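Local coordinates for enoyl-CoA hydratase/isomerase family protein (Pseudomonas syringae pv. tomato, PDB 3OT6), which probably acts on acyl-CoA thioesters as a hydratase or isomerase of the crotonase family, at residues 31-34 against 35-39; 156-159 against 160-164. One frame throughout, in Å; residues are numbered along the deposited sequence.

Contact 1: 31-34 against 35-39; sequences PDVI and IAFNA
I35 leans back over the carbonyl of P31, its CG1 3.4 Å from P31 O, while its own N-H reaches the same oxygen in the first of four successive i to i+4 backbone hydrogen bonds. With CG1 beside the backbone N (chi1 -70°), the longer branch of the isoleucine turns back toward P31, CG1 and CD1 both lying near P31 O. A36 follows on a different face: its N is 2.8 Å from D32 O, and its methyl rests against the D32 and V33 carbonyls, with L7 and V8 nearby and a bound (4S)-2-methyl-2,4-pentanediol about 4 Å from the side chain. F37 makes the main apolar contact. V33 holds CG1 opposite its backbone N (chi1 168°), directed toward the following turn, where V33 CG1 meets F37 CD1 at 3.7 Å, with F37 CE1 close behind. The two side chains run alongside each other in the same direction. This is i to i+4 packing at the first turns of helix 31-46, the crossover helix of a beta-alpha-beta unit between the parallel strands 16-21 and 50-54; the inward face bearing V33, A36 and F37 is packed in part by helix 4-7 and strand 8-13. One residue on, N38 stands beside I34 on a face where I34 also touches L79 and Q82 of helix 73-91. The backbone N of N38 lies 2.8 Å from I34 O, in a nearly straight bond. The amide swings back alongside I34, and N38 ND2 comes 3.5 Å from I34 CG2; although ND2 is also near I34 O, the angle is too poor for a second bond there. N38 O, in turn, accepts from R89.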
loop_
_atom_site.group_PDB
_atom_site.type_symbol
_atom_site.label_atom_id
_atom_site.label_comp_id
_atom_site.label_asym_id
_atom_site.label_seq_id
_atom_site.Cartn_x
_atom_site.Cartn_y
_atom_site.Cartn_z
ATOM N N PRO A 31 0.627 -2.697 14.660
ATOM C CA PRO A 31 1.558 -1.588 15.045
ATOM C C PRO A 31 3.054 -1.875 14.785
ATOM O O PRO A 31 3.774 -1.003 14.295
ATOM C CB PRO A 31 1.262 -1.383 16.517
ATOM C CG PRO A 31 -0.254 -1.715 16.620
ATOM C CD PRO A 31 -0.444 -2.892 15.674
ATOM N N ASP A 32 3.492 -3.088 15.063
ATOM C CA ASP A 32 4.873 -3.512 14.811
ATOM C C ASP A 32 5.181 -3.499 13.321
ATOM O O ASP A 32 6.231 -3.025 12.915
ATOM C CB ASP A 32 5.067 -4.943 15.322
ATOM C CG ASP A 32 5.112 -5.040 16.863
ATOM O OD1 ASP A 32 5.102 -4.013 17.584
ATOM O OD2 ASP A 32 5.139 -6.213 17.348
ATOM N N VAL A 33 4.245 -3.984 12.496
ATOM C CA VAL A 33 4.429 -3.941 11.048
ATOM C C VAL A 33 4.710 -2.542 10.561
ATOM O O VAL A 33 5.608 -2.361 9.771
ATOM C CB VAL A 33 3.290 -4.601 10.284
ATOM C CG1 VAL A 33 3.372 -4.288 8.821
ATOM C CG2 VAL A 33 3.359 -6.130 10.475
ATOM N N ILE A 34 4.028 -1.543 11.091
ATOM C CA ILE A 34 4.206 -0.182 10.607
ATOM C C ILE A 34 5.565 0.394 11.024
ATOM O O ILE A 34 6.211 1.106 10.258
ATOM C CB ILE A 34 3.034 0.718 11.063
ATOM C CG1 ILE A 34 1.738 0.201 10.410
ATOM C CG2 ILE A 34 3.305 2.182 10.720
ATOM C CD1 ILE A 34 0.511 0.765 11.008
ATOM N N ILE A 35 5.968 0.084 12.260
ATOM C CA ILE A 35 7.257 0.441 12.765
ATOM C C ILE A 35 8.354 -0.232 11.895
ATOM O O ILE A 35 9.321 0.415 11.455
ATOM C CB ILE A 35 7.400 0.029 14.206
ATOM C CG1 ILE A 35 6.500 0.918 15.093
ATOM C CG2 ILE A 35 8.848 0.239 14.613
ATOM C CD1 ILE A 35 6.405 0.464 16.511
ATOM N N ALA A 36 8.188 -1.511 11.618
ATOM C CA ALA A 36 9.127 -2.201 10.749
ATOM C C ALA A 36 9.191 -1.466 9.447
ATOM O O ALA A 36 10.295 -1.207 8.989
ATOM C CB ALA A 36 8.729 -3.668 10.535
ATOM N N PHE A 37 8.031 -1.112 8.852
ATOM C CA PHE A 37 7.955 -0.445 7.526
ATOM C C PHE A 37 8.662 0.896 7.545
ATOM O O PHE A 37 9.417 1.194 6.651
ATOM C CB PHE A 37 6.485 -0.220 7.069
ATOM C CG PHE A 37 6.028 -1.171 6.038
ATOM C CD1 PHE A 37 4.970 -2.045 6.308
ATOM C CD2 PHE A 37 6.652 -1.210 4.782
ATOM C CE1 PHE A 37 4.560 -2.977 5.356
ATOM C CE2 PHE A 37 6.274 -2.117 3.832
ATOM C CZ PHE A 37 5.218 -3.031 4.111
ATOM N N ASN A 38 8.406 1.719 8.554
ATOM C CA ASN A 38 9.105 2.970 8.673
ATOM C C ASN A 38 10.637 2.796 8.764
ATOM O O ASN A 38 11.384 3.617 8.169
ATOM C CB ASN A 38 8.567 3.766 9.843
ATOM C CG ASN A 38 7.176 4.342 9.546
ATOM O OD1 ASN A 38 6.986 5.039 8.531
ATOM N ND2 ASN A 38 6.195 4.042 10.413
ATOM N N ALA A 39 11.087 1.725 9.443
ATOM C CA ALA A 39 12.499 1.499 9.648
ATOM C C ALA A 39 13.064 1.052 8.320
ATOM O O ALA A 39 14.134 1.479 7.932
ATOM C CB ALA A 39 12.760 0.461 10.723
#

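Contact 2: 156-159 against 160-164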
loop_
_atom_site.group_PDB
_atom_site.type_symbol
_atom_site.label_atom_id
_atom_site.label_comp_id
_atom_site.label_asym_id
_atom_site.label_seq_id
_atom_site.Cartn_x
_atom_site.Cartn_y
_atom_site.Cartn_z
ATOM N N PHE A 156 -14.571 3.421 -8.356
ATOM C CA PHE A 156 -14.418 3.993 -6.999
ATOM C C PHE A 156 -15.640 3.850 -6.039
ATOM O O PHE A 156 -15.454 3.399 -4.920
ATOM C CB PHE A 156 -14.018 5.455 -7.120
ATOM C CG PHE A 156 -14.109 6.239 -5.847
ATOM C CD1 PHE A 156 -13.133 6.103 -4.851
ATOM C CD2 PHE A 156 -15.124 7.177 -5.680
ATOM C CE1 PHE A 156 -13.193 6.843 -3.643
ATOM C CE2 PHE A 156 -15.218 7.959 -4.480
ATOM C CZ PHE A 156 -14.218 7.793 -3.455
ATOM N N ASN A 157 -16.855 4.251 -6.435
ATOM C CA ASN A 157 -18.035 4.017 -5.609
ATOM C C ASN A 157 -18.242 2.460 -5.452
ATOM O O ASN A 157 -18.692 1.974 -4.417
ATOM C CB ASN A 157 -19.247 4.678 -6.226
ATOM C CG ASN A 157 -19.713 3.954 -7.497
ATOM O OD1 ASN A 157 -20.697 3.202 -7.468
ATOM N ND2 ASN A 157 -18.940 4.068 -8.561
ATOM N N ARG A 158 -17.873 1.658 -6.441
ATOM C CA ARG A 158 -18.164 0.238 -6.304
ATOM C C ARG A 158 -17.198 -0.352 -5.308
ATOM O O ARG A 158 -17.545 -1.190 -4.463
ATOM C CB ARG A 158 -18.122 -0.466 -7.640
ATOM C CG ARG A 158 -19.408 -0.239 -8.455
ATOM C CD ARG A 158 -19.189 -0.413 -9.984
ATOM N NE ARG A 158 -18.401 -1.601 -10.163
ATOM C CZ ARG A 158 -17.413 -1.729 -11.034
ATOM N NH1 ARG A 158 -17.099 -0.755 -11.869
ATOM N NH2 ARG A 158 -16.752 -2.867 -11.061
ATOM N N SER A 159 -15.971 0.108 -5.350
ATOM C CA SER A 159 -14.995 -0.452 -4.428
ATOM C C SER A 159 -15.262 -0.035 -2.958
ATOM O O SER A 159 -15.251 -0.847 -2.059
ATOM C CB SER A 159 -13.589 -0.033 -4.865
ATOM O OG SER A 159 -12.630 -0.457 -3.897
ATOM N N VAL A 160 -15.466 1.255 -2.746
ATOM C CA VAL A 160 -15.498 1.830 -1.430
ATOM C C VAL A 160 -16.901 1.719 -0.827
ATOM O O VAL A 160 -17.049 1.364 0.330
ATOM C CB VAL A 160 -15.068 3.335 -1.500
ATOM C CG1 VAL A 160 -15.432 4.070 -0.237
ATOM C CG2 VAL A 160 -13.574 3.483 -1.850
ATOM N N ILE A 161 -17.924 2.056 -1.618
ATOM C CA ILE A 161 -19.284 2.117 -1.108
ATOM C C ILE A 161 -19.970 0.727 -1.166
ATOM O O ILE A 161 -20.813 0.415 -0.310
ATOM C CB ILE A 161 -20.073 3.148 -1.869
ATOM C CG1 ILE A 161 -19.605 4.532 -1.472
ATOM C CG2 ILE A 161 -21.541 3.052 -1.544
ATOM C CD1 ILE A 161 -19.943 5.578 -2.477
ATOM N N ASN A 162 -19.643 -0.081 -2.179
ATOM C CA ASN A 162 -20.315 -1.354 -2.326
ATOM C C ASN A 162 -19.428 -2.482 -1.848
ATOM O O ASN A 162 -19.845 -3.676 -1.929
ATOM C CB ASN A 162 -20.659 -1.642 -3.784
ATOM C CG ASN A 162 -21.521 -0.577 -4.407
ATOM O OD1 ASN A 162 -22.027 0.315 -3.710
ATOM N ND2 ASN A 162 -21.738 -0.679 -5.742
ATOM N N ALA A 163 -18.185 -2.161 -1.425
ATOM C CA ALA A 163 -17.221 -3.235 -1.110
ATOM C C ALA A 163 -17.034 -4.252 -2.275
ATOM O O ALA A 163 -16.925 -5.439 -2.078
ATOM C CB ALA A 163 -17.675 -3.981 0.192
ATOM N N GLU A 164 -17.007 -3.815 -3.502
ATOM C CA GLU A 164 -16.820 -4.796 -4.531
ATOM C C GLU A 164 -15.424 -5.365 -4.481
ATOM O O GLU A 164 -14.469 -4.605 -4.404
ATOM C CB GLU A 164 -17.063 -4.197 -5.912
ATOM C CG GLU A 164 -16.811 -5.207 -7.023
ATOM C CD GLU A 164 -17.447 -4.810 -8.343
ATOM O OE1 GLU A 164 -18.332 -3.871 -8.300
ATOM O OE2 GLU A 164 -17.052 -5.449 -9.396
HETATM O O HOH W 1 -13.500 -2.771 -2.734
#
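R158 O takes two backbone N-H groups: a short, straight bond from E164 N (2.8 Å) and a weak, more bent one from N162 N (3.3 Å). R158 and E164 are joined a second time, through their side chains. R158 presents NE and NH2 side-on to the carboxylate of E164, NE to OE1 at 2.9 Å and NH2 to OE2 at 3.1 Å. Both oxygens lie close to the guanidinium plane, yet the nitrogens come in from above the carboxylate plane, the two flat groups being turned 52° apart. A bend at chi3 (45°) brings the arginine round to the extended glutamate. The whole closes the C-terminal end of helix 153-160, where A163, with positive phi, is the first residue to leave helical geometry and the chain turns toward strand 165-166. N162 ND2 passes obliquely across the R158 chain near CG. A water links both sides of the turn, hydrogen-bonded to S159 O, S159 OG and E164 O, at 2.7 Å from E164 O. On the preceding turn, V160 CG2 touches F156 CE1 at 3.8 Å, and both side chains also pack on A147 of helix 141-150.

Contact 1 and contact 2 illustrate the start and the finish of a helix in one crotonase-type chain. They lie on opposite sides of its centre: the centres of the contacts lie about 13 and 18 Å from the centre of the chain and about 28 Å from each other, with nearest atoms about 19 Å apart, so neither touches the other. Residues 31-39 open a crossover helix next to the six-stranded sheet, whereas residues 156-164 close a short helix ahead of strand 165-166, at the rim of the smaller sheet. The diol bound beside contact 1 probably comes from the crystallisation liquor, and it cannot by itself locate the acyl-CoA site.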